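PDB 1ZSW: glyoxalase family protein from Bacillus cereus, which binds a zinc ion and belongs to the glyoxalase/bleomycin resistance/dioxygenase superfamily, its reaction being unknown. Local coordinates for residues 26-31 / 249-254; 211-216 / 226-231. One frame throughout, in Å; residues are numbered along the deposited sequence.

From the N terminus the chain first passes through 26-31, the lead into strand 31-38, and only after more than two hundred residues does it return at 249-254, where strand 244-251 ends and runs into helix 254-266, to close the wide loop of contact 1. Contact 2 lies wholly within that loop: its segments 211-216 and 226-231 carry the two strands of a beta hairpin, with nine residues between them. The first contact joins neighbouring strands of the sheet that carries the zinc ligands, whereas the second belongs to the other sheet. The two touch where H31 NE2 lies 3.0 Å from E226 O, probably hydrogen-bonded, joining the start of strand 31-38 to the residue before strand 227-231.

Contact 1: 26-31 / 249-254; sequences YEIKGH and IRVKND
The seam between antiparallel strands 31-38 and 244-251, in the sheet that carries the zinc ligands H33, H246 and E294, opens here with H31 and I249 as a non-hydrogen-bonded pair. Next to it R250 N donates to G30 O at 2.9 Å, the one direct hydrogen bond between the segments; G30 has backbone angles (phi 158°, psi -177°) that suit glycine. Beyond this bond the backbones part, and a water bridges K29 N and R250 O, carrying the link one step further.

R250 buries more surface against the other segment than any other residue. Its aliphatic part runs along the carbonyls of G30 and H31, with CD 3.1 Å from H31 O. A bend at chi3 (57°) then turns the guanidinium so that K29 CB sits over the centre of one face, 3.6 Å above the plane. Two waters lie at the guanidinium edge, in its plane: one joins NH2 to K29 NZ, the other makes a long bond to NH1 (3.3 Å) and donates to H31 O. Away from the guanidinium, the buried I28 reaches V251 CG1 with CD1 at 3.8 Å, the two side chains pointing the same way, while its CG2 meets I249 CB at 4.1 Å, roughly at right angles. W260 of helix 254-266 packs on both I28 and V251.

The guanidinium is thus held from several directions, since NE also forms a salt bridge with D298. That carboxylate probably offsets the like charge of K29, whose NZ stays 4.9 Å from R250 NH2 with a water between them.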
loop_
_atom_site.group_PDB
_atom_site.type_symbol
_atom_site.label_atom_id
_atom_site.label_comp_id
_atom_site.label_asym_id
_atom_site.label_seq_id
_atom_site.Cartn_x
_atom_site.Cartn_y
_atom_site.Cartn_z
ATOM N N TYR A 26 -13.663 -8.416 14.145
ATOM C CA TYR A 26 -12.812 -9.165 13.224
ATOM C C TYR A 26 -11.406 -8.637 13.263
ATOM O O TYR A 26 -11.188 -7.452 13.575
ATOM C CB TYR A 26 -13.293 -9.037 11.771
ATOM C CG TYR A 26 -14.699 -9.501 11.511
ATOM C CD1 TYR A 26 -15.723 -8.588 11.346
ATOM C CD2 TYR A 26 -14.990 -10.862 11.423
ATOM C CE1 TYR A 26 -17.062 -9.013 11.105
ATOM C CE2 TYR A 26 -16.299 -11.306 11.185
ATOM C CZ TYR A 26 -17.320 -10.367 11.017
ATOM O OH TYR A 26 -18.605 -10.790 10.770
ATOM N N GLU A 27 -10.443 -9.509 12.961
ATOM C CA GLU A 27 -9.037 -9.103 12.851
ATOM C C GLU A 27 -8.846 -8.426 11.506
ATOM O O GLU A 27 -9.635 -8.622 10.575
ATOM C CB GLU A 27 -8.087 -10.312 12.947
ATOM C CG GLU A 27 -8.005 -11.175 11.680
ATOM C CD GLU A 27 -7.179 -12.467 11.835
ATOM O OE1 GLU A 27 -6.406 -12.600 12.813
ATOM O OE2 GLU A 27 -7.310 -13.350 10.969
ATOM N N ILE A 28 -7.799 -7.627 11.407
ATOM C CA ILE A 28 -7.349 -7.066 10.135
ATOM C C ILE A 28 -5.989 -7.680 9.870
ATOM O O ILE A 28 -5.039 -7.422 10.608
ATOM C CB ILE A 28 -7.226 -5.508 10.201
ATOM C CG1 ILE A 28 -8.575 -4.799 10.392
ATOM C CG2 ILE A 28 -6.506 -4.946 8.967
ATOM C CD1 ILE A 28 -9.522 -4.833 9.199
ATOM N N LYS A 29 -5.869 -8.463 8.806
ATOM C CA LYS A 29 -4.634 -9.218 8.574
ATOM C C LYS A 29 -3.420 -8.395 8.209
ATOM O O LYS A 29 -2.302 -8.849 8.414
ATOM C CB LYS A 29 -4.845 -10.326 7.559
ATOM C CG LYS A 29 -5.723 -11.456 8.147
ATOM C CD LYS A 29 -5.489 -12.774 7.442
ATOM C CE LYS A 29 -4.415 -13.564 8.159
ATOM N NZ LYS A 29 -4.253 -14.948 7.614
ATOM N N GLY A 30 -3.634 -7.215 7.645
ATOM C CA GLY A 30 -2.496 -6.433 7.148
ATOM C C GLY A 30 -2.927 -5.420 6.096
ATOM O O GLY A 30 -4.118 -5.276 5.780
ATOM N N HIS A 31 -1.939 -4.722 5.573
ATOM C CA HIS A 31 -2.171 -3.837 4.428
ATOM C C HIS A 31 -2.600 -4.643 3.211
ATOM O O HIS A 31 -2.121 -5.768 2.970
ATOM C CB HIS A 31 -0.932 -3.022 4.034
ATOM C CG HIS A 31 -0.216 -2.390 5.196
ATOM N ND1 HIS A 31 -0.881 -1.628 6.132
ATOM C CD2 HIS A 31 1.104 -2.372 5.550
ATOM C CE1 HIS A 31 -0.005 -1.171 7.023
ATOM N NE2 HIS A 31 1.200 -1.616 6.699
ATOM N N ILE A 249 -6.398 -1.393 3.572
ATOM C CA ILE A 249 -6.206 -2.502 4.524
ATOM C C ILE A 249 -7.120 -3.656 4.155
ATOM O O ILE A 249 -8.140 -3.438 3.539
ATOM C CB ILE A 249 -6.420 -2.070 5.991
ATOM C CG1 ILE A 249 -7.870 -1.649 6.251
ATOM C CG2 ILE A 249 -5.446 -0.884 6.322
ATOM C CD1 ILE A 249 -8.199 -1.090 7.701
ATOM N N ARG A 250 -6.733 -4.862 4.576
ATOM C CA ARG A 250 -7.381 -6.096 4.138
ATOM C C ARG A 250 -8.541 -6.503 5.002
ATOM O O ARG A 250 -8.427 -6.524 6.238
ATOM C CB ARG A 250 -6.387 -7.282 4.182
ATOM C CG ARG A 250 -5.227 -7.105 3.206
ATOM C CD ARG A 250 -4.134 -8.123 3.510
ATOM N NE ARG A 250 -4.661 -9.504 3.465
ATOM C CZ ARG A 250 -4.026 -10.575 3.938
ATOM N NH1 ARG A 250 -2.811 -10.473 4.489
ATOM N NH2 ARG A 250 -4.624 -11.749 3.861
ATOM N N VAL A 251 -9.631 -6.914 4.336
ATOM C CA VAL A 251 -10.671 -7.693 5.040
ATOM C C VAL A 251 -10.946 -8.983 4.265
ATOM O O VAL A 251 -10.621 -9.084 3.108
ATOM C CB VAL A 251 -11.933 -6.865 5.307
ATOM C CG1 VAL A 251 -11.544 -5.588 6.065
ATOM C CG2 VAL A 251 -12.661 -6.580 3.994
ATOM N N LYS A 252 -11.499 -9.990 4.944
ATOM C CA LYS A 252 -11.629 -11.322 4.366
ATOM C C LYS A 252 -12.652 -11.423 3.252
ATOM O O LYS A 252 -12.438 -12.138 2.288
ATOM C CB LYS A 252 -11.969 -12.328 5.472
ATOM C CG LYS A 252 -11.914 -13.753 5.011
ATOM C CD LYS A 252 -12.391 -14.620 6.151
ATOM C CE LYS A 252 -11.995 -16.051 5.919
ATOM N NZ LYS A 252 -12.457 -16.834 7.085
ATOM N N ASN A 253 -13.769 -10.744 3.407
ATOM C CA ASN A 253 -14.914 -10.929 2.504
ATOM C C ASN A 253 -15.885 -9.770 2.596
ATOM O O ASN A 253 -15.688 -8.789 3.339
ATOM C CB ASN A 253 -15.647 -12.245 2.862
ATOM C CG ASN A 253 -15.997 -12.309 4.315
ATOM O OD1 ASN A 253 -16.401 -11.309 4.922
ATOM N ND2 ASN A 253 -15.809 -13.486 4.924
ATOM N N ASP A 254 -16.963 -9.854 1.815
ATOM C CA ASP A 254 -17.941 -8.780 1.769
ATOM C C ASP A 254 -18.675 -8.584 3.089
ATOM O O ASP A 254 -19.123 -7.484 3.395
ATOM C CB ASP A 254 -18.976 -9.047 0.659
ATOM C CG ASP A 254 -18.404 -8.911 -0.728
ATOM O OD1 ASP A 254 -17.251 -8.455 -0.894
ATOM O OD2 ASP A 254 -19.110 -9.307 -1.686
HETATM O O HOH W 1 -8.151 -9.060 7.117
HETATM O O HOH W 2 -3.736 -14.255 5.021
HETATM O O HOH W 3 -0.851 -7.879 4.229
#

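Contact 2: 211-216 / 226-231; sequences DQEAIF and EIVVKY
A214 and V229 form a hydrogen-bonded pair at the middle of this antiparallel beta hairpin, with V229 N to A214 O at 2.8 Å and A214 N returning the bond to V229 O. F216 and I227 repeat the pattern, and Y231 N to Q212 O (2.9 Å) extends the ladder.

Side chains alternate between the faces. On one, E213 is fully extended, CG anti to the backbone N (chi1 -177°), which lays its carboxylate carbon CD against V228 CG1 at 3.7 Å. Its OE1 stays 5.3 Å from K230 NZ, too far for a salt bridge. I215 lies beside V228 on the same face, and its CG2 packs on E226 CD at 3.8 Å. E226 is held in turn by S183 and by a salt bridge to R138. On the opposite face the F216 ring meets V229 CG2 through CE2 at 3.8 Å, while I227 O lies at the ring edge.

Helix 191-201 covers this second face, with A195, L198 and T199 against F216 and M194 against V229. Strand 205-209 pairs with 213-217 and strand 180-188 runs parallel to 227-231, placing the hairpin inside its sheet.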
loop_
_atom_site.group_PDB
_atom_site.type_symbol
_atom_site.label_atom_id
_atom_site.label_comp_id
_atom_site.label_asym_id
_atom_site.label_seq_id
_atom_site.Cartn_x
_atom_site.Cartn_y
_atom_site.Cartn_z
ATOM N N ASP A 211 4.568 11.508 22.377
ATOM C CA ASP A 211 4.023 12.681 21.701
ATOM C C ASP A 211 4.505 12.873 20.258
ATOM O O ASP A 211 3.844 13.572 19.470
ATOM C CB ASP A 211 4.341 13.951 22.509
ATOM C CG ASP A 211 3.502 14.071 23.763
ATOM O OD1 ASP A 211 2.527 13.309 23.913
ATOM O OD2 ASP A 211 3.817 14.944 24.604
ATOM N N GLN A 212 5.643 12.261 19.925
ATOM C CA GLN A 212 6.294 12.456 18.639
ATOM C C GLN A 212 5.941 11.340 17.659
ATOM O O GLN A 212 5.826 11.577 16.457
ATOM C CB GLN A 212 7.822 12.515 18.807
ATOM C CG GLN A 212 8.341 13.797 19.506
ATOM C CD GLN A 212 8.093 13.794 21.014
ATOM O OE1 GLN A 212 8.484 12.862 21.725
ATOM N NE2 GLN A 212 7.433 14.840 21.507
ATOM N N GLU A 213 5.810 10.130 18.177
ATOM C CA GLU A 213 5.613 8.933 17.301
ATOM C C GLU A 213 4.944 7.793 18.011
ATOM O O GLU A 213 5.160 7.558 19.201
ATOM C CB GLU A 213 6.963 8.452 16.778
ATOM C CG GLU A 213 6.827 7.248 15.805
ATOM C CD GLU A 213 8.135 6.848 15.208
ATOM O OE1 GLU A 213 8.603 7.559 14.294
ATOM O OE2 GLU A 213 8.695 5.821 15.655
ATOM N N ALA A 214 4.121 7.030 17.297
ATOM C CA ALA A 214 3.508 5.876 17.909
ATOM C C ALA A 214 3.544 4.793 16.830
ATOM O O ALA A 214 3.623 5.113 15.626
ATOM C CB ALA A 214 2.097 6.173 18.369
ATOM N N ILE A 215 3.544 3.539 17.250
ATOM C CA ILE A 215 3.645 2.414 16.294
ATOM C C ILE A 215 2.541 1.447 16.603
ATOM O O ILE A 215 2.308 1.128 17.759
ATOM C CB ILE A 215 5.046 1.744 16.320
ATOM C CG1 ILE A 215 6.120 2.751 15.866
ATOM C CG2 ILE A 215 5.045 0.475 15.455
ATOM C CD1 ILE A 215 7.547 2.111 15.726
ATOM N N PHE A 216 1.796 0.988 15.569
ATOM C CA PHE A 216 0.645 0.137 15.754
ATOM C C PHE A 216 0.779 -1.024 14.806
ATOM O O PHE A 216 1.374 -0.873 13.713
ATOM C CB PHE A 216 -0.665 0.892 15.389
ATOM C CG PHE A 216 -0.875 2.119 16.214
ATOM C CD1 PHE A 216 -1.574 2.049 17.424
ATOM C CD2 PHE A 216 -0.336 3.341 15.805
ATOM C CE1 PHE A 216 -1.710 3.212 18.230
ATOM C CE2 PHE A 216 -0.504 4.509 16.600
ATOM C CZ PHE A 216 -1.190 4.427 17.792
ATOM N N GLU A 226 1.681 -3.050 9.906
ATOM C CA GLU A 226 2.233 -2.069 10.837
ATOM C C GLU A 226 2.101 -0.649 10.315
ATOM O O GLU A 226 2.366 -0.401 9.140
ATOM C CB GLU A 226 3.672 -2.408 11.152
ATOM C CG GLU A 226 4.255 -1.544 12.278
ATOM C CD GLU A 226 5.677 -1.990 12.632
ATOM O OE1 GLU A 226 6.635 -1.443 12.061
ATOM O OE2 GLU A 226 5.786 -2.913 13.461
ATOM N N ILE A 227 1.690 0.249 11.201
ATOM C CA ILE A 227 1.568 1.685 10.877
ATOM C C ILE A 227 2.403 2.468 11.882
ATOM O O ILE A 227 2.254 2.256 13.081
ATOM C CB ILE A 227 0.112 2.135 10.926
ATOM C CG1 ILE A 227 -0.655 1.425 9.777
ATOM C CG2 ILE A 227 0.028 3.614 10.695
ATOM C CD1 ILE A 227 -2.149 1.795 9.820
ATOM N N VAL A 228 3.248 3.340 11.360
ATOM C CA VAL A 228 4.058 4.276 12.152
ATOM C C VAL A 228 3.376 5.633 12.035
ATOM O O VAL A 228 3.245 6.170 10.930
ATOM C CB VAL A 228 5.476 4.362 11.576
ATOM C CG1 VAL A 228 6.288 5.431 12.350
ATOM C CG2 VAL A 228 6.159 3.004 11.686
ATOM N N VAL A 229 2.978 6.209 13.159
ATOM C CA VAL A 229 2.278 7.494 13.162
ATOM C C VAL A 229 3.230 8.539 13.740
ATOM O O VAL A 229 3.697 8.381 14.870
ATOM C CB VAL A 229 0.957 7.456 13.959
ATOM C CG1 VAL A 229 0.272 8.836 13.940
ATOM C CG2 VAL A 229 0.007 6.401 13.381
ATOM N N LYS A 230 3.513 9.548 12.936
ATOM C CA LYS A 230 4.421 10.647 13.339
ATOM C C LYS A 230 3.670 11.968 13.489
ATOM O O LYS A 230 2.862 12.364 12.635
ATOM C CB LYS A 230 5.538 10.844 12.305
ATOM C CG LYS A 230 6.445 9.620 12.130
ATOM C CD LYS A 230 7.506 9.857 11.096
ATOM C CE LYS A 230 8.579 10.826 11.535
ATOM N NZ LYS A 230 9.545 10.990 10.418
ATOM N N TYR A 231 3.968 12.689 14.576
ATOM C CA TYR A 231 3.398 14.011 14.750
ATOM C C TYR A 231 4.293 15.023 14.041
ATOM O O TYR A 231 5.523 15.033 14.231
ATOM C CB TYR A 231 3.321 14.347 16.254
ATOM C CG TYR A 231 3.099 15.836 16.503
ATOM C CD1 TYR A 231 4.020 16.571 17.230
ATOM C CD2 TYR A 231 1.990 16.498 15.989
ATOM C CE1 TYR A 231 3.823 17.938 17.474
ATOM C CE2 TYR A 231 1.802 17.872 16.204
ATOM C CZ TYR A 231 2.727 18.564 16.952
ATOM O OH TYR A 231 2.531 19.899 17.180
#